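Phosphoribosylaminoimidazole-succinocarboxamide synthase (Pyrococcus horikoshii, PDB 4O7R) catalyses the ATP-dependent coupling of L-aspartate to carboxyaminoimidazole ribonucleotide, giving SAICAR, ADP and phosphate in de novo purine biosynthesis. Local coordinates at residues A[93-98]-A[168-173]; A[89-94]-A[116-121]. All coordinates share one frame; numbering follows the deposited sequence.

Contact 1 of 2, residues A[93-98]-A[168-173]; sequences RNVVAG and GIILVD. With U5P (uridine-5'-monophosphate), chain B.
The carbonyl oxygen of V172 takes two consecutive backbone N-H groups, from N94 at 2.8 Å and V95 at 3.0 Å, as in a classic beta bulge. Here the chain turns a corner at N94. The bond from V95 is nearly straight (171°). N94 suits the corner because its amide can bond too: ND2 reaches L171 O at 2.9 Å from above the carbonyl plane, and also holds N157 on helix 143-166. Small apolar side chains fill the bend beyond, where A97 CB meets V172 CG1 at 3.7 Å.

Just before the corner R93 and D173 form a non-hydrogen-bonded pair and lie side by side toward the bound UMP. Their charged planes stand 87° apart, and the 3.5 Å from R93 NH2 to D173 OD2 is a long, weak salt bridge, since no N-H points at the oxygen. A bridging water links them more closely, accepting from R93 NE and donating to V95 O and D173 OD2. A bend at chi3 (76°) turns the R93 guanidinium to two phosphate oxygens, NH2 lying 2.6 Å from O1P, and D173 OD1 accepts the ribose O3' hydroxyl at 2.5 Å. A leucine in place of R93 would probably deprive O1P and O3P of these donors and the water of its NE partner. The pair thus contacts the 5'-phosphate and the 3'-hydroxyl, consistent with UMP mimicking that part of the imidazole substrate.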
# COMPACT_ATOMS: atom_id res chain seq x y z
N ARG A 93 -2.28 13.50 -0.19
CA ARG A 93 -2.60 13.85 -1.59
C ARG A 93 -4.00 14.45 -1.74
O ARG A 93 -4.98 13.83 -1.33
CB ARG A 93 -2.41 12.61 -2.51
CG ARG A 93 -1.25 11.72 -2.06
CD ARG A 93 -0.96 10.57 -3.02
NE ARG A 93 -0.25 11.06 -4.20
CZ ARG A 93 0.93 10.64 -4.63
NH1 ARG A 93 1.58 9.65 -4.01
NH2 ARG A 93 1.46 11.21 -5.69
N ASN A 94 -4.09 15.67 -2.28
CA ASN A 94 -5.37 16.35 -2.58
C ASN A 94 -5.72 16.26 -4.08
O ASN A 94 -6.90 16.07 -4.45
CB ASN A 94 -5.31 17.83 -2.17
CG ASN A 94 -4.92 18.02 -0.71
OD1 ASN A 94 -5.61 17.53 0.17
ND2 ASN A 94 -3.79 18.69 -0.45
N VAL A 95 -4.70 16.40 -4.93
CA VAL A 95 -4.84 16.37 -6.38
C VAL A 95 -3.98 15.21 -6.94
O VAL A 95 -2.87 14.96 -6.45
CB VAL A 95 -4.41 17.72 -7.02
CG1 VAL A 95 -4.46 17.64 -8.55
CG2 VAL A 95 -5.31 18.85 -6.54
N VAL A 96 -4.49 14.49 -7.94
CA VAL A 96 -3.75 13.35 -8.51
C VAL A 96 -2.52 13.86 -9.26
O VAL A 96 -2.61 14.78 -10.09
CB VAL A 96 -4.64 12.46 -9.42
CG1 VAL A 96 -3.82 11.41 -10.15
CG2 VAL A 96 -5.72 11.78 -8.61
N ALA A 97 -1.37 13.28 -8.92
CA ALA A 97 -0.07 13.63 -9.54
C ALA A 97 0.93 12.53 -9.25
O ALA A 97 0.66 11.65 -8.42
CB ALA A 97 0.45 14.96 -9.04
N GLY A 98 2.08 12.57 -9.92
CA GLY A 98 3.17 11.59 -9.72
C GLY A 98 2.74 10.13 -9.63
O GLY A 98 2.00 9.63 -10.48
N GLY A 168 -2.61 31.94 -3.92
CA GLY A 168 -2.80 31.49 -5.29
C GLY A 168 -2.02 30.22 -5.61
O GLY A 168 -1.64 29.99 -6.77
N ILE A 169 -1.80 29.40 -4.59
CA ILE A 169 -1.08 28.13 -4.73
C ILE A 169 -1.96 26.93 -4.38
O ILE A 169 -2.51 26.85 -3.28
CB ILE A 169 0.25 28.14 -3.92
CG1 ILE A 169 1.19 29.23 -4.47
CG2 ILE A 169 0.93 26.77 -3.96
CD1 ILE A 169 2.24 29.75 -3.49
N ILE A 170 -2.12 26.00 -5.32
CA ILE A 170 -2.76 24.73 -4.99
C ILE A 170 -1.74 23.77 -4.40
O ILE A 170 -0.70 23.50 -5.03
CB ILE A 170 -3.44 24.05 -6.20
CG1 ILE A 170 -4.45 24.98 -6.87
CG2 ILE A 170 -4.15 22.78 -5.77
CD1 ILE A 170 -4.55 24.74 -8.37
N LEU A 171 -2.03 23.28 -3.18
CA LEU A 171 -1.27 22.18 -2.58
C LEU A 171 -1.74 20.81 -3.11
O LEU A 171 -2.76 20.24 -2.69
CB LEU A 171 -1.33 22.22 -1.05
CG LEU A 171 -0.54 21.17 -0.27
CD1 LEU A 171 0.96 21.33 -0.42
CD2 LEU A 171 -0.91 21.25 1.19
N VAL A 172 -0.97 20.29 -4.05
CA VAL A 172 -1.32 19.06 -4.75
C VAL A 172 -1.13 17.82 -3.85
O VAL A 172 -2.07 17.06 -3.61
CB VAL A 172 -0.50 19.03 -6.06
CG1 VAL A 172 -0.49 17.66 -6.74
CG2 VAL A 172 -0.95 20.17 -6.97
N ASP A 173 0.09 17.66 -3.34
CA ASP A 173 0.43 16.61 -2.38
C ASP A 173 1.68 17.06 -1.63
O ASP A 173 2.24 18.12 -1.93
CB ASP A 173 0.68 15.25 -3.10
CG ASP A 173 1.72 15.35 -4.20
OD1 ASP A 173 2.69 16.09 -4.00
OD2 ASP A 173 1.59 14.71 -5.27
N1 U5P B . 8.03 12.97 -1.94
C2 U5P B . 9.17 13.34 -1.15
N3 U5P B . 10.19 12.47 -0.97
C4 U5P B . 10.14 11.25 -1.55
C5 U5P B . 9.03 10.86 -2.33
C6 U5P B . 7.98 11.75 -2.51
O2 U5P B . 9.24 14.46 -0.62
O4 U5P B . 11.08 10.44 -1.39
C1' U5P B . 6.92 13.93 -2.12
C2' U5P B . 6.82 14.40 -3.56
O2' U5P B . 7.62 15.56 -3.81
C3' U5P B . 5.34 14.68 -3.68
C4' U5P B . 4.66 13.65 -2.78
O3' U5P B . 5.07 15.97 -3.13
O4' U5P B . 5.66 13.31 -1.81
C5' U5P B . 4.15 12.40 -3.52
O5' U5P B . 5.23 11.78 -4.22
P U5P B . 5.05 10.62 -5.32
O1P U5P B . 3.97 11.07 -6.25
O2P U5P B . 6.43 10.54 -5.97
O3P U5P B . 4.70 9.40 -4.50
O HOH W 1 -0.77 13.35 -5.63

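Contact 2 of 2, residues A[89-94]-A[116-121]; sequences EVVVRN and IVELYY. With U5P (uridine-5'-monophosphate), chain B.
Y120 crosses the face of E89 and V91 and reaches E118 and R93 at the far end of its ring. Its CB starts 3.6 Å from E89 O, beside the backbone bonds that join this hydrogen-bonded pair. With CG anti to the carbonyl carbon (chi1 -70°), the ring slants across the strands toward R93, and E89 O sits at its edge, in plane. Farther along, CD2 and CE2 lie against V91 CG2, CE2 at 3.6 Å; a branched valine suits this place because its other methyl, CG1, packs 3.7 Å from C5' of the bound UMP. At the tip the phenol OH donates to E118 OE1 across 2.6 Å.

That carboxylate oxygen has a second donor: R93 NH1 forms a salt bridge with it at 2.8 Å. Hydroxyl and guanidinium arrive from opposite faces of the carboxylate plane, while OE1 lies in the guanidinium plane, the two planes being 67° apart. Glutamate fits because its extended chain carries OE1 over R93 CD to this meeting point.

The axes of strands 89-93 and 116-121 run antiparallel, at 160°. On the other face V90, V92, V117 and L119 are all apolar, V90 CG1 meeting V117 CG1 at 3.9 Å, and V92 and V117 pack on helix 143-166. At the dimer interface V117 O accepts from N132 of the second subunit. E118, itself steadied by Y120, is therefore a second-shell residue that probably helps set the rotation of R93, and its negative charge probably helps keep the guanidinium turned ready for phosphate.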
# COMPACT_ATOMS: atom_id res chain seq x y z
N GLU A 89 7.79 7.66 5.42
CA GLU A 89 7.42 8.85 4.69
C GLU A 89 5.90 8.84 4.59
O GLU A 89 5.30 7.85 4.16
CB GLU A 89 8.07 8.87 3.33
CG GLU A 89 9.56 9.11 3.43
CD GLU A 89 10.29 8.67 2.18
OE1 GLU A 89 11.48 9.02 2.05
OE2 GLU A 89 9.68 7.94 1.34
N VAL A 90 5.27 9.93 5.02
CA VAL A 90 3.82 9.99 5.13
C VAL A 90 3.34 10.96 4.08
O VAL A 90 3.62 12.14 4.19
CB VAL A 90 3.39 10.47 6.54
CG1 VAL A 90 1.87 10.45 6.70
CG2 VAL A 90 4.04 9.61 7.61
N VAL A 91 2.61 10.48 3.09
CA VAL A 91 2.24 11.32 1.95
C VAL A 91 0.76 11.70 1.98
O VAL A 91 -0.12 10.85 2.14
CB VAL A 91 2.64 10.67 0.60
CG1 VAL A 91 2.16 11.53 -0.56
CG2 VAL A 91 4.15 10.48 0.53
N VAL A 92 0.48 12.99 1.85
CA VAL A 92 -0.91 13.44 1.83
C VAL A 92 -1.18 13.95 0.41
O VAL A 92 -0.36 14.71 -0.14
CB VAL A 92 -1.19 14.48 2.93
CG1 VAL A 92 -2.68 14.85 3.01
CG2 VAL A 92 -0.74 13.94 4.27
N ARG A 93 -2.28 13.50 -0.19
CA ARG A 93 -2.60 13.85 -1.59
C ARG A 93 -4.00 14.45 -1.74
O ARG A 93 -4.98 13.83 -1.33
CB ARG A 93 -2.41 12.61 -2.51
CG ARG A 93 -1.25 11.72 -2.06
CD ARG A 93 -0.96 10.57 -3.02
NE ARG A 93 -0.25 11.06 -4.20
CZ ARG A 93 0.93 10.64 -4.63
NH1 ARG A 93 1.58 9.65 -4.01
NH2 ARG A 93 1.46 11.21 -5.69
N ASN A 94 -4.09 15.67 -2.28
CA ASN A 94 -5.37 16.35 -2.58
C ASN A 94 -5.72 16.26 -4.08
O ASN A 94 -6.90 16.07 -4.45
CB ASN A 94 -5.31 17.83 -2.17
CG ASN A 94 -4.92 18.02 -0.71
OD1 ASN A 94 -5.61 17.53 0.17
ND2 ASN A 94 -3.79 18.69 -0.45
N ILE A 116 -6.00 11.85 0.48
CA ILE A 116 -5.50 10.47 0.55
C ILE A 116 -4.23 10.50 1.36
O ILE A 116 -3.36 11.31 1.07
CB ILE A 116 -5.18 9.89 -0.85
CG1 ILE A 116 -6.47 9.46 -1.53
CG2 ILE A 116 -4.26 8.68 -0.74
CD1 ILE A 116 -6.25 8.94 -2.94
N VAL A 117 -4.13 9.64 2.37
CA VAL A 117 -2.86 9.49 3.11
C VAL A 117 -2.20 8.18 2.69
O VAL A 117 -2.85 7.13 2.67
CB VAL A 117 -3.04 9.58 4.65
CG1 VAL A 117 -1.71 9.59 5.36
CG2 VAL A 117 -3.79 10.84 5.02
N GLU A 118 -0.91 8.26 2.32
CA GLU A 118 -0.10 7.07 2.04
C GLU A 118 1.09 6.94 2.98
O GLU A 118 1.73 7.94 3.33
CB GLU A 118 0.37 7.03 0.58
CG GLU A 118 -0.77 7.26 -0.40
CD GLU A 118 -0.34 7.27 -1.85
OE1 GLU A 118 0.80 7.70 -2.16
OE2 GLU A 118 -1.17 6.85 -2.69
N LEU A 119 1.38 5.71 3.37
CA LEU A 119 2.50 5.38 4.21
C LEU A 119 3.53 4.67 3.37
O LEU A 119 3.19 3.72 2.63
CB LEU A 119 2.07 4.44 5.35
CG LEU A 119 1.03 4.98 6.33
CD1 LEU A 119 0.74 3.88 7.35
CD2 LEU A 119 1.54 6.25 7.00
N TYR A 120 4.78 5.13 3.47
CA TYR A 120 5.91 4.53 2.77
C TYR A 120 6.96 4.16 3.81
O TYR A 120 7.20 4.93 4.74
CB TYR A 120 6.51 5.51 1.74
CG TYR A 120 5.60 5.75 0.57
CD1 TYR A 120 5.66 4.92 -0.58
CD2 TYR A 120 4.66 6.78 0.59
CE1 TYR A 120 4.81 5.14 -1.66
CE2 TYR A 120 3.82 7.00 -0.49
CZ TYR A 120 3.89 6.18 -1.60
OH TYR A 120 3.02 6.42 -2.66
N TYR A 121 7.56 2.99 3.66
CA TYR A 121 8.65 2.57 4.55
C TYR A 121 9.97 3.14 4.02
O TYR A 121 10.31 2.92 2.86
CB TYR A 121 8.64 1.03 4.68
CG TYR A 121 9.85 0.35 5.34
CD1 TYR A 121 10.43 0.85 6.52
CD2 TYR A 121 10.39 -0.80 4.78
CE1 TYR A 121 11.53 0.22 7.10
CE2 TYR A 121 11.48 -1.44 5.35
CZ TYR A 121 12.05 -0.93 6.50
OH TYR A 121 13.13 -1.61 7.02
N1 U5P B . 8.03 12.97 -1.94
C2 U5P B . 9.17 13.34 -1.15
N3 U5P B . 10.19 12.47 -0.97
C4 U5P B . 10.14 11.25 -1.55
C5 U5P B . 9.03 10.86 -2.33
C6 U5P B . 7.98 11.75 -2.51
O2 U5P B . 9.24 14.46 -0.62
O4 U5P B . 11.08 10.44 -1.39
C1' U5P B . 6.92 13.93 -2.12
C2' U5P B . 6.82 14.40 -3.56
O2' U5P B . 7.62 15.56 -3.81
C3' U5P B . 5.34 14.68 -3.68
C4' U5P B . 4.66 13.65 -2.78
O3' U5P B . 5.07 15.97 -3.13
O4' U5P B . 5.66 13.31 -1.81
C5' U5P B . 4.15 12.40 -3.52
O5' U5P B . 5.23 11.78 -4.22
P U5P B . 5.05 10.62 -5.32
O1P U5P B . 3.97 11.07 -6.25
O2P U5P B . 6.43 10.54 -5.97
O3P U5P B . 4.70 9.40 -4.50

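Along the chain the order is 89-94, overlapping 93-98, then 116-121 and finally 168-173. The contacts share R93 and N94, and their centres lie 12 Å apart. Strand 84-93 is the middle member of the antiparallel sheet here: contact 2 pairs it with strand 111-121 on one edge, contact 1 with strand 169-180 on the other. They touch directly where D173 CB comes within 3.2 Å of V92 O. Both reach the bound UMP, which S99, R198 and R214 also hold. This side of the nucleotide site is thus formed by three adjoining strands, with R93 serving both contacts, while contact 2 alone extends to the second subunit.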